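Long-range contacts in putative arylalkylamine N-Acetyltransferase 7 (PDB 4FD7), which probably transfers an acetyl group from acetyl-CoA to an amine nitrogen, as a member of the GNAT family of N-acetyltransferases: residues Leu104-Arg109 and His146-Met151; Glu130-Gln135 and Phe206-Gly211; Ala136-Arg141 and Tyr232-Val237; Tyr142-Tyr147 and Gly180-Ala185. All blocks are in the same frame, centred on the assembly; numbering follows the deposited sequence.

Contact 1: Leu104-Arg109 and His146-Met151; sequences LDVASR and HYLNAM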
loop_
_atom_site.group_PDB
_atom_site.type_symbol
_atom_site.label_atom_id
_atom_site.label_comp_id
_atom_site.label_asym_id
_atom_site.label_seq_id
_atom_site.Cartn_x
_atom_site.Cartn_y
_atom_site.Cartn_z
ATOM N N LEU A 104 -3.417 -4.000 -3.144
ATOM C CA LEU A 104 -3.400 -3.085 -4.268
ATOM C C LEU A 104 -4.707 -3.164 -5.057
ATOM O O LEU A 104 -5.376 -4.211 -5.082
ATOM C CB LEU A 104 -2.240 -3.424 -5.228
ATOM C CG LEU A 104 -0.788 -3.594 -4.757
ATOM C CD1 LEU A 104 0.103 -3.873 -5.956
ATOM C CD2 LEU A 104 -0.278 -2.391 -4.028
ATOM N N ASP A 105 -5.060 -2.067 -5.714
ATOM C CA ASP A 105 -6.089 -2.147 -6.754
ATOM C C ASP A 105 -5.827 -1.106 -7.830
ATOM O O ASP A 105 -4.820 -0.414 -7.778
ATOM C CB ASP A 105 -7.508 -2.048 -6.176
ATOM C CG ASP A 105 -7.835 -0.678 -5.620
ATOM O OD1 ASP A 105 -6.974 0.228 -5.623
ATOM O OD2 ASP A 105 -8.982 -0.519 -5.152
ATOM N N VAL A 106 -6.720 -0.984 -8.805
ATOM C CA VAL A 106 -6.501 -0.000 -9.859
ATOM C C VAL A 106 -7.431 1.199 -9.697
ATOM O O VAL A 106 -8.644 1.037 -9.561
ATOM C CB VAL A 106 -6.616 -0.645 -11.252
ATOM C CG1 VAL A 106 -6.488 0.402 -12.377
ATOM C CG2 VAL A 106 -5.544 -1.728 -11.402
ATOM N N ALA A 107 -6.843 2.393 -9.644
ATOM C CA ALA A 107 -7.606 3.632 -9.597
ATOM C C ALA A 107 -7.910 4.029 -11.039
ATOM O O ALA A 107 -7.060 3.892 -11.921
ATOM C CB ALA A 107 -6.822 4.717 -8.900
ATOM N N SER A 108 -9.135 4.483 -11.277
ATOM C CA SER A 108 -9.563 4.860 -12.617
ATOM C C SER A 108 -10.192 6.235 -12.574
ATOM O O SER A 108 -10.741 6.635 -11.554
ATOM C CB SER A 108 -10.566 3.847 -13.167
ATOM O OG SER A 108 -9.997 2.546 -13.233
ATOM N N ARG A 109 -10.094 6.942 -13.697
ATOM C CA ARG A 109 -10.495 8.328 -13.806
ATOM C C ARG A 109 -11.954 8.512 -13.410
ATOM O O ARG A 109 -12.323 9.521 -12.801
ATOM C CB ARG A 109 -10.253 8.796 -15.241
ATOM C CG ARG A 109 -10.495 10.275 -15.496
ATOM C CD ARG A 109 -10.396 10.572 -16.982
ATOM N NE ARG A 109 -9.008 10.672 -17.432
ATOM C CZ ARG A 109 -8.279 11.783 -17.350
ATOM N NH1 ARG A 109 -8.800 12.894 -16.844
ATOM N NH2 ARG A 109 -7.020 11.791 -17.773
ATOM N N HIS A 146 -5.913 5.188 -15.902
ATOM C CA HIS A 146 -5.754 4.222 -14.820
ATOM C C HIS A 146 -4.375 4.297 -14.181
ATOM O O HIS A 146 -3.401 4.678 -14.833
ATOM C CB HIS A 146 -5.976 2.796 -15.326
ATOM C CG HIS A 146 -7.190 2.634 -16.185
ATOM N ND1 HIS A 146 -8.465 2.610 -15.669
ATOM C CD2 HIS A 146 -7.318 2.475 -17.525
ATOM C CE1 HIS A 146 -9.333 2.453 -16.656
ATOM N NE2 HIS A 146 -8.664 2.365 -17.789
ATOM N N TYR A 147 -4.297 3.915 -12.905
ATOM C CA TYR A 147 -3.001 3.663 -12.262
ATOM C C TYR A 147 -3.087 2.675 -11.101
ATOM O O TYR A 147 -4.102 2.564 -10.441
ATOM C CB TYR A 147 -2.320 4.953 -11.807
ATOM C CG TYR A 147 -2.990 5.717 -10.675
ATOM C CD1 TYR A 147 -2.768 5.382 -9.337
ATOM C CD2 TYR A 147 -3.805 6.805 -10.943
ATOM C CE1 TYR A 147 -3.359 6.111 -8.306
ATOM C CE2 TYR A 147 -4.388 7.533 -9.932
ATOM C CZ TYR A 147 -4.164 7.188 -8.618
ATOM O OH TYR A 147 -4.760 7.921 -7.614
ATOM N N LEU A 148 -1.996 1.967 -10.845
ATOM C CA LEU A 148 -1.952 1.001 -9.755
ATOM C C LEU A 148 -1.814 1.730 -8.420
ATOM O O LEU A 148 -0.832 2.418 -8.192
ATOM C CB LEU A 148 -0.763 0.054 -9.929
ATOM C CG LEU A 148 -0.689 -1.067 -8.892
ATOM C CD1 LEU A 148 -1.927 -1.946 -8.963
ATOM C CD2 LEU A 148 0.579 -1.892 -9.104
ATOM N N ASN A 149 -2.809 1.564 -7.555
ATOM C CA ASN A 149 -2.859 2.210 -6.252
ATOM C C ASN A 149 -2.794 1.154 -5.164
ATOM O O ASN A 149 -2.838 -0.059 -5.446
ATOM C CB ASN A 149 -4.161 2.994 -6.132
ATOM C CG ASN A 149 -4.148 4.020 -5.002
ATOM O OD1 ASN A 149 -3.148 4.222 -4.308
ATOM N ND2 ASN A 149 -5.278 4.681 -4.823
ATOM N N ALA A 150 -2.736 1.611 -3.917
ATOM C CA ALA A 150 -2.560 0.718 -2.778
ATOM C C ALA A 150 -3.313 1.212 -1.557
ATOM O O ALA A 150 -3.556 2.408 -1.405
ATOM C CB ALA A 150 -1.102 0.600 -2.444
ATOM N N MET A 151 -3.637 0.283 -0.663
ATOM C CA MET A 151 -4.213 0.623 0.634
ATOM C C MET A 151 -3.452 -0.132 1.712
ATOM O O MET A 151 -4.023 -0.968 2.409
ATOM C CB MET A 151 -5.699 0.252 0.688
ATOM C CG MET A 151 -6.428 0.679 1.962
ATOM S SD MET A 151 -6.337 2.438 2.288
ATOM C CE MET A 151 -5.482 2.479 3.867
HETATM O O HOH W 1 -7.873 2.960 -5.978
#

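Contact 2: Glu130-Gln135 and Phe206-Gly211; sequences EYVSHQ and FTITYG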
loop_
_atom_site.group_PDB
_atom_site.type_symbol
_atom_site.label_atom_id
_atom_site.label_comp_id
_atom_site.label_asym_id
_atom_site.label_seq_id
_atom_site.Cartn_x
_atom_site.Cartn_y
_atom_site.Cartn_z
ATOM N N GLU A 130 -7.699 10.588 0.260
ATOM C CA GLU A 130 -8.399 10.998 -0.957
ATOM C C GLU A 130 -8.148 12.466 -1.308
ATOM O O GLU A 130 -8.013 12.797 -2.486
ATOM C CB GLU A 130 -9.902 10.692 -0.874
ATOM C CG GLU A 130 -10.633 10.924 -2.189
ATOM C CD GLU A 130 -9.870 10.389 -3.396
ATOM O OE1 GLU A 130 -9.538 9.184 -3.428
ATOM O OE2 GLU A 130 -9.614 11.180 -4.339
ATOM N N TYR A 131 -8.103 13.334 -0.291
ATOM C CA TYR A 131 -7.749 14.733 -0.502
ATOM C C TYR A 131 -6.339 14.828 -1.119
ATOM O O TYR A 131 -6.100 15.542 -2.117
ATOM C CB TYR A 131 -7.812 15.528 0.814
ATOM C CG TYR A 131 -7.271 16.932 0.664
ATOM C CD1 TYR A 131 -8.069 17.948 0.157
ATOM C CD2 TYR A 131 -5.949 17.233 0.995
ATOM C CE1 TYR A 131 -7.567 19.241 -0.004
ATOM C CE2 TYR A 131 -5.441 18.502 0.836
ATOM C CZ TYR A 131 -6.253 19.505 0.334
ATOM O OH TYR A 131 -5.739 20.777 0.186
ATOM N N VAL A 132 -5.406 14.094 -0.528
ATOM C CA VAL A 132 -4.027 14.143 -1.011
ATOM C C VAL A 132 -3.921 13.639 -2.460
ATOM O O VAL A 132 -3.179 14.198 -3.297
ATOM C CB VAL A 132 -3.128 13.346 -0.080
ATOM C CG1 VAL A 132 -1.720 13.232 -0.636
ATOM C CG2 VAL A 132 -3.109 14.020 1.302
ATOM N N SER A 133 -4.686 12.591 -2.752
ATOM C CA SER A 133 -4.737 12.000 -4.090
ATOM C C SER A 133 -5.298 12.997 -5.086
ATOM O O SER A 133 -4.841 13.077 -6.232
ATOM C CB SER A 133 -5.634 10.763 -4.081
ATOM O OG SER A 133 -5.701 10.173 -5.373
ATOM N N HIS A 134 -6.315 13.736 -4.660
ATOM C CA HIS A 134 -6.962 14.673 -5.570
ATOM C C HIS A 134 -6.015 15.836 -5.882
ATOM O O HIS A 134 -5.904 16.249 -7.046
ATOM C CB HIS A 134 -8.307 15.139 -5.019
ATOM C CG HIS A 134 -9.145 15.876 -6.016
ATOM N ND1 HIS A 134 -9.211 17.253 -6.061
ATOM C CD2 HIS A 134 -9.938 15.430 -7.020
ATOM C CE1 HIS A 134 -10.008 17.623 -7.046
ATOM N NE2 HIS A 134 -10.462 16.538 -7.644
ATOM N N GLN A 135 -5.317 16.332 -4.862
ATOM C CA GLN A 135 -4.271 17.332 -5.079
ATOM C C GLN A 135 -3.162 16.814 -5.996
ATOM O O GLN A 135 -2.595 17.592 -6.772
ATOM C CB GLN A 135 -3.678 17.816 -3.753
ATOM C CG GLN A 135 -4.680 18.541 -2.887
ATOM C CD GLN A 135 -5.190 19.811 -3.541
ATOM O OE1 GLN A 135 -6.366 19.919 -3.866
ATOM N NE2 GLN A 135 -4.298 20.787 -3.728
ATOM N N PHE A 206 2.886 15.282 -4.550
ATOM C CA PHE A 206 2.310 16.274 -3.656
ATOM C C PHE A 206 2.727 15.934 -2.254
ATOM O O PHE A 206 2.777 14.763 -1.890
ATOM C CB PHE A 206 0.784 16.272 -3.773
ATOM C CG PHE A 206 0.105 17.333 -2.945
ATOM C CD1 PHE A 206 0.110 18.651 -3.350
ATOM C CD2 PHE A 206 -0.530 17.009 -1.757
ATOM C CE1 PHE A 206 -0.518 19.636 -2.585
ATOM C CE2 PHE A 206 -1.157 17.983 -0.996
ATOM C CZ PHE A 206 -1.150 19.302 -1.414
ATOM N N THR A 207 3.045 16.954 -1.466
ATOM C CA THR A 207 3.447 16.687 -0.103
ATOM C C THR A 207 2.808 17.694 0.838
ATOM O O THR A 207 2.640 18.875 0.489
ATOM C CB THR A 207 4.993 16.620 0.039
ATOM O OG1 THR A 207 5.329 16.291 1.391
ATOM C CG2 THR A 207 5.639 17.935 -0.340
ATOM N N ILE A 208 2.426 17.219 2.022
ATOM C CA ILE A 208 1.721 18.089 2.960
ATOM C C ILE A 208 1.788 17.485 4.366
ATOM O O ILE A 208 1.657 16.283 4.509
ATOM C CB ILE A 208 0.246 18.321 2.506
ATOM C CG1 ILE A 208 -0.432 19.381 3.390
ATOM C CG2 ILE A 208 -0.557 17.003 2.467
ATOM C CD1 ILE A 208 -1.917 19.614 3.085
ATOM N N THR A 209 2.022 18.292 5.399
ATOM C CA THR A 209 2.128 17.719 6.741
ATOM C C THR A 209 0.747 17.385 7.288
ATOM O O THR A 209 -0.261 17.897 6.807
ATOM C CB THR A 209 2.841 18.650 7.752
ATOM O OG1 THR A 209 2.119 19.883 7.875
ATOM C CG2 THR A 209 4.268 18.938 7.314
ATOM N N TYR A 210 0.703 16.508 8.282
ATOM C CA TYR A 210 -0.549 16.242 8.975
ATOM C C TYR A 210 -1.063 17.491 9.715
ATOM O O TYR A 210 -2.278 17.727 9.785
ATOM C CB TYR A 210 -0.412 15.010 9.867
ATOM C CG TYR A 210 -0.156 13.766 9.031
ATOM C CD1 TYR A 210 -1.175 13.180 8.293
ATOM C CD2 TYR A 210 1.117 13.214 8.940
ATOM C CE1 TYR A 210 -0.939 12.052 7.503
ATOM C CE2 TYR A 210 1.360 12.099 8.165
ATOM C CZ TYR A 210 0.329 11.520 7.452
ATOM O OH TYR A 210 0.580 10.413 6.675
ATOM N N GLY A 211 -0.143 18.307 10.230
ATOM C CA GLY A 211 -0.525 19.603 10.776
ATOM C C GLY A 211 -1.291 20.460 9.775
ATOM O O GLY A 211 -2.365 21.032 10.073
#

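Contact 3: Ala136-Arg141 and Tyr232-Val237; sequences ANIFDR and YMSLRV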
loop_
_atom_site.group_PDB
_atom_site.type_symbol
_atom_site.label_atom_id
_atom_site.label_comp_id
_atom_site.label_asym_id
_atom_site.label_seq_id
_atom_site.Cartn_x
_atom_site.Cartn_y
_atom_site.Cartn_z
ATOM N N ALA A 136 -2.868 15.514 -5.920
ATOM C CA ALA A 136 -1.854 14.905 -6.786
ATOM C C ALA A 136 -2.228 14.944 -8.278
ATOM O O ALA A 136 -1.344 15.012 -9.146
ATOM C CB ALA A 136 -1.552 13.474 -6.345
ATOM N N ASN A 137 -3.526 14.857 -8.573
ATOM C CA ASN A 137 -4.021 15.119 -9.923
ATOM C C ASN A 137 -3.388 14.181 -10.970
ATOM O O ASN A 137 -3.065 14.588 -12.091
ATOM C CB ASN A 137 -3.748 16.590 -10.254
ATOM C CG ASN A 137 -4.469 17.077 -11.494
ATOM O OD1 ASN A 137 -5.473 16.498 -11.940
ATOM N ND2 ASN A 137 -3.963 18.172 -12.057
ATOM N N ILE A 138 -3.252 12.910 -10.595
ATOM C CA ILE A 138 -2.511 11.915 -11.382
ATOM C C ILE A 138 -3.002 11.734 -12.834
ATOM O O ILE A 138 -2.188 11.701 -13.777
ATOM C CB ILE A 138 -2.489 10.554 -10.639
ATOM C CG1 ILE A 138 -1.788 10.697 -9.278
ATOM C CG2 ILE A 138 -1.792 9.498 -11.473
ATOM C CD1 ILE A 138 -0.281 11.040 -9.392
ATOM N N PHE A 139 -4.315 11.654 -13.025
ATOM C CA PHE A 139 -4.862 11.322 -14.347
ATOM C C PHE A 139 -4.577 12.405 -15.359
ATOM O O PHE A 139 -4.109 12.122 -16.452
ATOM C CB PHE A 139 -6.373 11.076 -14.292
ATOM C CG PHE A 139 -6.765 9.965 -13.369
ATOM C CD1 PHE A 139 -6.548 8.638 -13.725
ATOM C CD2 PHE A 139 -7.333 10.246 -12.136
ATOM C CE1 PHE A 139 -6.912 7.605 -12.866
ATOM C CE2 PHE A 139 -7.698 9.211 -11.274
ATOM C CZ PHE A 139 -7.475 7.896 -11.643
ATOM N N ASP A 140 -4.836 13.655 -14.988
ATOM C CA ASP A 140 -4.560 14.764 -15.896
ATOM C C ASP A 140 -3.067 15.047 -16.057
ATOM O O ASP A 140 -2.616 15.389 -17.139
ATOM C CB ASP A 140 -5.288 16.028 -15.448
ATOM C CG ASP A 140 -6.785 15.955 -15.691
ATOM O OD1 ASP A 140 -7.213 15.183 -16.571
ATOM O OD2 ASP A 140 -7.533 16.689 -15.012
ATOM N N ARG A 141 -2.305 14.913 -14.977
ATOM C CA ARG A 141 -0.869 15.159 -15.038
ATOM C C ARG A 141 -0.158 14.191 -15.969
ATOM O O ARG A 141 0.774 14.576 -16.678
ATOM C CB ARG A 141 -0.246 15.091 -13.647
ATOM C CG ARG A 141 -0.251 16.437 -12.945
ATOM C CD ARG A 141 0.416 16.373 -11.590
ATOM N NE ARG A 141 1.782 15.851 -11.655
ATOM C CZ ARG A 141 2.217 14.830 -10.921
ATOM N NH1 ARG A 141 1.388 14.222 -10.075
ATOM N NH2 ARG A 141 3.476 14.409 -11.031
ATOM N N TYR A 232 2.048 12.044 -1.770
ATOM C CA TYR A 232 1.550 11.270 -2.898
ATOM C C TYR A 232 2.728 11.169 -3.871
ATOM O O TYR A 232 3.314 12.180 -4.254
ATOM C CB TYR A 232 0.340 11.928 -3.554
ATOM C CG TYR A 232 -0.717 10.930 -3.970
ATOM C CD1 TYR A 232 -1.714 10.538 -3.087
ATOM C CD2 TYR A 232 -0.708 10.368 -5.239
ATOM C CE1 TYR A 232 -2.676 9.623 -3.459
ATOM C CE2 TYR A 232 -1.668 9.450 -5.620
ATOM C CZ TYR A 232 -2.650 9.082 -4.727
ATOM O OH TYR A 232 -3.608 8.168 -5.101
ATOM N N MET A 233 3.080 9.946 -4.248
ATOM C CA MET A 233 4.257 9.679 -5.080
ATOM C C MET A 233 3.894 8.765 -6.257
ATOM O O MET A 233 3.017 7.880 -6.139
ATOM C CB MET A 233 5.402 9.096 -4.247
ATOM C CG MET A 233 5.749 9.916 -3.004
ATOM S SD MET A 233 6.994 9.067 -2.007
ATOM C CE MET A 233 8.426 9.243 -3.072
ATOM N N SER A 234 4.559 8.987 -7.392
ATOM C CA SER A 234 4.232 8.254 -8.624
ATOM C C SER A 234 5.433 7.639 -9.349
ATOM O O SER A 234 6.543 8.159 -9.307
ATOM C CB SER A 234 3.408 9.140 -9.583
ATOM O OG SER A 234 4.070 10.347 -9.908
ATOM N N LEU A 235 5.186 6.531 -10.037
ATOM C CA LEU A 235 6.236 5.794 -10.733
ATOM C C LEU A 235 5.757 5.370 -12.108
ATOM O O LEU A 235 4.810 4.588 -12.221
ATOM C CB LEU A 235 6.617 4.550 -9.928
ATOM C CG LEU A 235 7.665 3.601 -10.511
ATOM C CD1 LEU A 235 9.047 4.251 -10.501
ATOM C CD2 LEU A 235 7.658 2.292 -9.727
ATOM N N ARG A 236 6.412 5.885 -13.147
ATOM C CA ARG A 236 6.166 5.408 -14.504
ATOM C C ARG A 236 6.959 4.146 -14.763
ATOM O O ARG A 236 8.172 4.089 -14.531
ATOM C CB ARG A 236 6.540 6.459 -15.548
ATOM C CG ARG A 236 5.499 7.542 -15.722
ATOM C CD ARG A 236 5.717 8.299 -17.027
ATOM N NE ARG A 236 5.317 7.549 -18.219
ATOM C CZ ARG A 236 5.286 8.087 -19.432
ATOM N NH1 ARG A 236 5.634 9.358 -19.591
ATOM N NH2 ARG A 236 4.911 7.373 -20.479
ATOM N N VAL A 237 6.263 3.119 -15.232
ATOM C CA VAL A 237 6.897 1.847 -15.473
ATOM C C VAL A 237 7.111 1.741 -16.970
ATOM O O VAL A 237 6.904 2.720 -17.688
ATOM C CB VAL A 237 6.061 0.691 -14.923
ATOM C CG1 VAL A 237 5.683 0.988 -13.467
ATOM C CG2 VAL A 237 4.807 0.482 -15.761
#

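Contact 4: Tyr142-Tyr147 and Gly180-Ala185; sequences YNVDHY and GLKLSA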
loop_
_atom_site.group_PDB
_atom_site.type_symbol
_atom_site.label_atom_id
_atom_site.label_comp_id
_atom_site.label_asym_id
_atom_site.label_seq_id
_atom_site.Cartn_x
_atom_site.Cartn_y
_atom_site.Cartn_z
ATOM N N TYR A 142 -0.585 12.935 -15.961
ATOM C CA TYR A 142 0.054 11.953 -16.831
ATOM C C TYR A 142 -0.755 11.591 -18.080
ATOM O O TYR A 142 -0.285 10.809 -18.912
ATOM C CB TYR A 142 0.362 10.685 -16.043
ATOM C CG TYR A 142 1.514 10.810 -15.073
ATOM C CD1 TYR A 142 1.297 10.975 -13.713
ATOM C CD2 TYR A 142 2.826 10.719 -15.518
ATOM C CE1 TYR A 142 2.369 11.051 -12.818
ATOM C CE2 TYR A 142 3.889 10.804 -14.640
ATOM C CZ TYR A 142 3.666 10.970 -13.298
ATOM O OH TYR A 142 4.760 11.045 -12.445
ATOM N N ASN A 143 -1.952 12.161 -18.208
ATOM C CA ASN A 143 -2.856 11.846 -19.314
ATOM C C ASN A 143 -3.079 10.346 -19.389
ATOM O O ASN A 143 -2.849 9.715 -20.432
ATOM C CB ASN A 143 -2.315 12.366 -20.659
ATOM C CG ASN A 143 -3.368 12.346 -21.756
ATOM O OD1 ASN A 143 -4.541 12.585 -21.493
ATOM N ND2 ASN A 143 -2.950 12.070 -22.991
ATOM N N VAL A 144 -3.460 9.769 -18.252
ATOM C CA VAL A 144 -3.835 8.366 -18.194
ATOM C C VAL A 144 -5.215 8.238 -17.566
ATOM O O VAL A 144 -5.678 9.149 -16.869
ATOM C CB VAL A 144 -2.828 7.524 -17.378
ATOM C CG1 VAL A 144 -1.456 7.594 -18.011
ATOM C CG2 VAL A 144 -2.775 8.013 -15.930
ATOM N N ASP A 145 -5.858 7.102 -17.814
ATOM C CA ASP A 145 -7.157 6.803 -17.242
ATOM C C ASP A 145 -7.061 5.840 -16.062
ATOM O O ASP A 145 -8.016 5.692 -15.304
ATOM C CB ASP A 145 -8.079 6.224 -18.319
ATOM C CG ASP A 145 -8.462 7.249 -19.364
ATOM O OD1 ASP A 145 -8.513 8.459 -19.031
ATOM O OD2 ASP A 145 -8.715 6.848 -20.526
ATOM N N HIS A 146 -5.913 5.188 -15.902
ATOM C CA HIS A 146 -5.754 4.222 -14.820
ATOM C C HIS A 146 -4.375 4.297 -14.181
ATOM O O HIS A 146 -3.401 4.678 -14.833
ATOM C CB HIS A 146 -5.976 2.796 -15.326
ATOM C CG HIS A 146 -7.190 2.634 -16.185
ATOM N ND1 HIS A 146 -8.465 2.610 -15.669
ATOM C CD2 HIS A 146 -7.318 2.475 -17.525
ATOM C CE1 HIS A 146 -9.333 2.453 -16.656
ATOM N NE2 HIS A 146 -8.664 2.365 -17.789
ATOM N N TYR A 147 -4.297 3.915 -12.905
ATOM C CA TYR A 147 -3.001 3.663 -12.262
ATOM C C TYR A 147 -3.087 2.675 -11.101
ATOM O O TYR A 147 -4.102 2.564 -10.441
ATOM C CB TYR A 147 -2.320 4.953 -11.807
ATOM C CG TYR A 147 -2.990 5.717 -10.675
ATOM C CD1 TYR A 147 -2.768 5.382 -9.337
ATOM C CD2 TYR A 147 -3.805 6.805 -10.943
ATOM C CE1 TYR A 147 -3.359 6.111 -8.306
ATOM C CE2 TYR A 147 -4.388 7.533 -9.932
ATOM C CZ TYR A 147 -4.164 7.188 -8.618
ATOM O OH TYR A 147 -4.760 7.921 -7.614
ATOM N N GLY A 180 -0.564 -4.167 -18.353
ATOM C CA GLY A 180 -0.709 -3.050 -19.274
ATOM C C GLY A 180 -0.973 -1.694 -18.640
ATOM O O GLY A 180 -1.578 -0.819 -19.258
ATOM N N LEU A 181 -0.530 -1.508 -17.403
ATOM C CA LEU A 181 -0.642 -0.198 -16.766
ATOM C C LEU A 181 0.664 0.552 -16.926
ATOM O O LEU A 181 1.740 -0.056 -16.871
ATOM C CB LEU A 181 -0.987 -0.357 -15.282
ATOM C CG LEU A 181 -2.366 -0.932 -14.933
ATOM C CD1 LEU A 181 -2.367 -1.376 -13.477
ATOM C CD2 LEU A 181 -3.480 0.093 -15.164
ATOM N N LYS A 182 0.579 1.869 -17.103
ATOM C CA LYS A 182 1.783 2.679 -17.334
ATOM C C LYS A 182 2.355 3.256 -16.045
ATOM O O LYS A 182 3.506 3.683 -16.002
ATOM C CB LYS A 182 1.470 3.849 -18.276
ATOM C CG LYS A 182 0.810 3.464 -19.607
ATOM C CD LYS A 182 0.661 4.718 -20.471
ATOM C CE LYS A 182 0.008 4.403 -21.806
ATOM N NZ LYS A 182 0.031 5.607 -22.682
ATOM N N LEU A 183 1.539 3.275 -14.997
ATOM C CA LEU A 183 1.835 4.103 -13.844
ATOM C C LEU A 183 1.321 3.486 -12.574
ATOM O O LEU A 183 0.234 2.899 -12.561
ATOM C CB LEU A 183 1.131 5.454 -14.022
ATOM C CG LEU A 183 1.360 6.620 -13.078
ATOM C CD1 LEU A 183 2.788 7.151 -13.182
ATOM C CD2 LEU A 183 0.383 7.710 -13.437
ATOM N N SER A 184 2.099 3.623 -11.505
ATOM C CA SER A 184 1.571 3.387 -10.160
ATOM C C SER A 184 1.695 4.692 -9.389
ATOM O O SER A 184 2.649 5.434 -9.588
ATOM C CB SER A 184 2.354 2.281 -9.442
ATOM O OG SER A 184 1.783 2.023 -8.154
ATOM N N ALA A 185 0.727 4.993 -8.534
ATOM C CA ALA A 185 0.852 6.127 -7.611
ATOM C C ALA A 185 0.213 5.742 -6.298
ATOM O O ALA A 185 -0.703 4.941 -6.256
ATOM C CB ALA A 185 0.203 7.371 -8.150
HETATM O O HOH W 2 -1.705 7.267 -21.652
HETATM O O HOH W 3 -1.584 3.523 -15.972
#

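Contact 1: Leu104-Arg109 and His146-Met151
Ala107 sets its methyl on the ring of Tyr147. CB lies 3.8 Å from the ring centroid, over one face and shifted toward the rim, in a CH-pi contact. The ring reaches it because Tyr147 CG stands between its own backbone N and carbonyl carbon (chi1 67°). Beyond the ring, the Tyr147 hydroxyl goes to Tyr232 OH. On the same side of the sheet Asp105 and Asn149 lie side by side, carboxylate and amide planes 47° apart. A water donates to Asp105 OD1 at 2.9 Å and is held weakly by Asn149 ND2. Asn149 OD1 turns back to the amide N of Ala150.

The two strands are antiparallel neighbours in the five-stranded sheet of the GNAT fold. Asp105 with Asn149 and Ala107 with Tyr147 are the hydrogen-bonded pairs. Each is closed by two backbone bonds; Asn149 N to Asp105 O is 2.8 Å.

The other face carries Leu104, Val106, Ser108, His146, Leu148 and Ala150. Leu104 forks here. Its CD1 meets Leu148 CD2 at 3.7 Å, and its CD2 presses on Ala150 CB at a tight 3.5 Å. Arg172 of helix 172-179 covers this patch. At the far end Ser108 OG and His146 ND1 are hydrogen-bonded at 2.9 Å, with OG in the plane of the imidazole. Trp3 packs against the His146 ring.

Contact 2: Glu130-Gln135 and Phe206-Gly211
Helix 120-136 packs across edge strand 203-209 of the three-stranded antiparallel sheet. The two short axes run 8.6 Å apart at closest approach, with 143° between their directions. Phe206 and Gln135 make the tightest meeting. Gln135 CB sits over the centre of the Phe206 ring, 3.6 Å from the centroid and 4° off the normal, a CH-pi contact. Phe206 CG is anti to its backbone N (chi1 -176°), which carries the ring out to the helix. The Gln135 chain then bends at chi2, and its CG covers one face of the Tyr131 ring within the helix.

Val132 uses both branches. CG1 comes to the edge of the Phe206 ring, 4.1 Å from CD2. CG2 touches Ile208 CG2, also at 4.1 Å. Ile208 CD1 reaches the edge of the Tyr131 ring, 4.3 Å from CE2. Leu213 of helix 210-216 packs on Tyr131, Val132 and Ile208. The strand passes directly into that helix, with Thr209 as N-cap; its OG1 accepts from Glu212 N. The arrangement is a helix laid on a beta-sheet through apolar and aromatic contacts, including the aliphatic part of Gln135, as in alpha/beta folds such as GNAT.

Contact 3: Ala136-Arg141 and Tyr232-Val237
Ala136 pushes its methyl against the ring of Tyr232, meeting it obliquely near the CG-CD2 bond. CB lies 3.4 Å from Tyr232 CD2, a close carbon-carbon approach. Ile138 follows on the same ring, with CG1 3.9 Å from Tyr232 CE2. Its CG1 is anti to the carbonyl carbon (chi1 -61°). The chain then bends at chi2, and CD1 comes to 4.2 Å from Ser234 CB. The two side chains thus span alternate residues of the strand, Tyr232 and Ser234, which both direct their CB atoms to the helical side. The end of helix 120-136 and the start of helix 138-142 pack here on strand 229-236, the middle strand of the three-stranded antiparallel sheet in this GNAT fold.

Between Ala136 and Ile138 the chain breaks from one helix to the next. Asn137 leaves helical geometry with positive phi and stands at the N-cap position of helix 138-142. Arg141 bridges this break. Its NH1 donates to Ala136 O at 3.0 Å, with the carbonyl oxygen close to the guanidinium plane and an N-H...O angle of 160°. NH1 also forms a salt bridge to Asp205 of strand 203-209.

Ser234 OG bonds to the same Asp205 OD1 and to Tyr142 OH. The touching side-chain atoms are mostly carbon, while the polar ends of Tyr232, Ser234 and Arg141 are held by neighbours, Tyr147 in the case of Tyr232. Asp205, shared by Arg141 and Ser234, would probably be stabilised as the carboxylate.

Contact 4: Tyr142-Tyr147 and Gly180-Ala185
Leu183 is the main bump, and Tyr142, Val144 and Tyr147 form the hollow that takes it. Its CD1 stands over the centre of the Tyr142 ring, 3.9 Å from the centroid and 9° off the normal, in a CH-pi contact. CD2 lies on the same face, near the rim, 3.4 Å from Tyr142 CD1, and meets Val144 CG2 at 4.0 Å. CG lies anti to the backbone N (chi1 -173°), which carries both methyls to the tyrosine. Leu183 CB backs onto Tyr147 CB. Farther along strand 183-188, Ala185 CB packs 3.8 Å from Tyr147 CD1. At the other end Leu181 CD2 packs against His146 CB at 3.7 Å.

Strands 146-155 and 183-188 run roughly parallel here, consistent with the two central strands that splay apart in the GNAT fold. At the rim a water joins Asn143 O to Lys182 NZ. The chemistry is thus an apolar interior, with the lysine ammonium linked through water to a backbone carbonyl at its border.

Overall arrangement
Contact 1 and contact 4 share His146 and Tyr147, and their centres are about 8 Å apart. Contact 1 pairs strand 146-155 with strand 98-108 in the five-stranded sheet; contact 4 brings 146-155 to the three-stranded one. Contact 3 lies about 7 Å from contact 4, centre to centre, joined through Ser234 OG and Tyr142 OH at 2.7 Å. Tyr147 OH and Tyr232 OH, 2.8 Å apart, link contact 3 to contacts 1 and 4. Arg109 adds salt bridges to Asp140 and Asp145. Contact 2 is about 17 Å from contact 1, but backbone pairing of Phe206 with Tyr232 ties it to contact 3. This junction is consistent with the GNAT fold, whose splayed central strands typically receive acetyl-CoA.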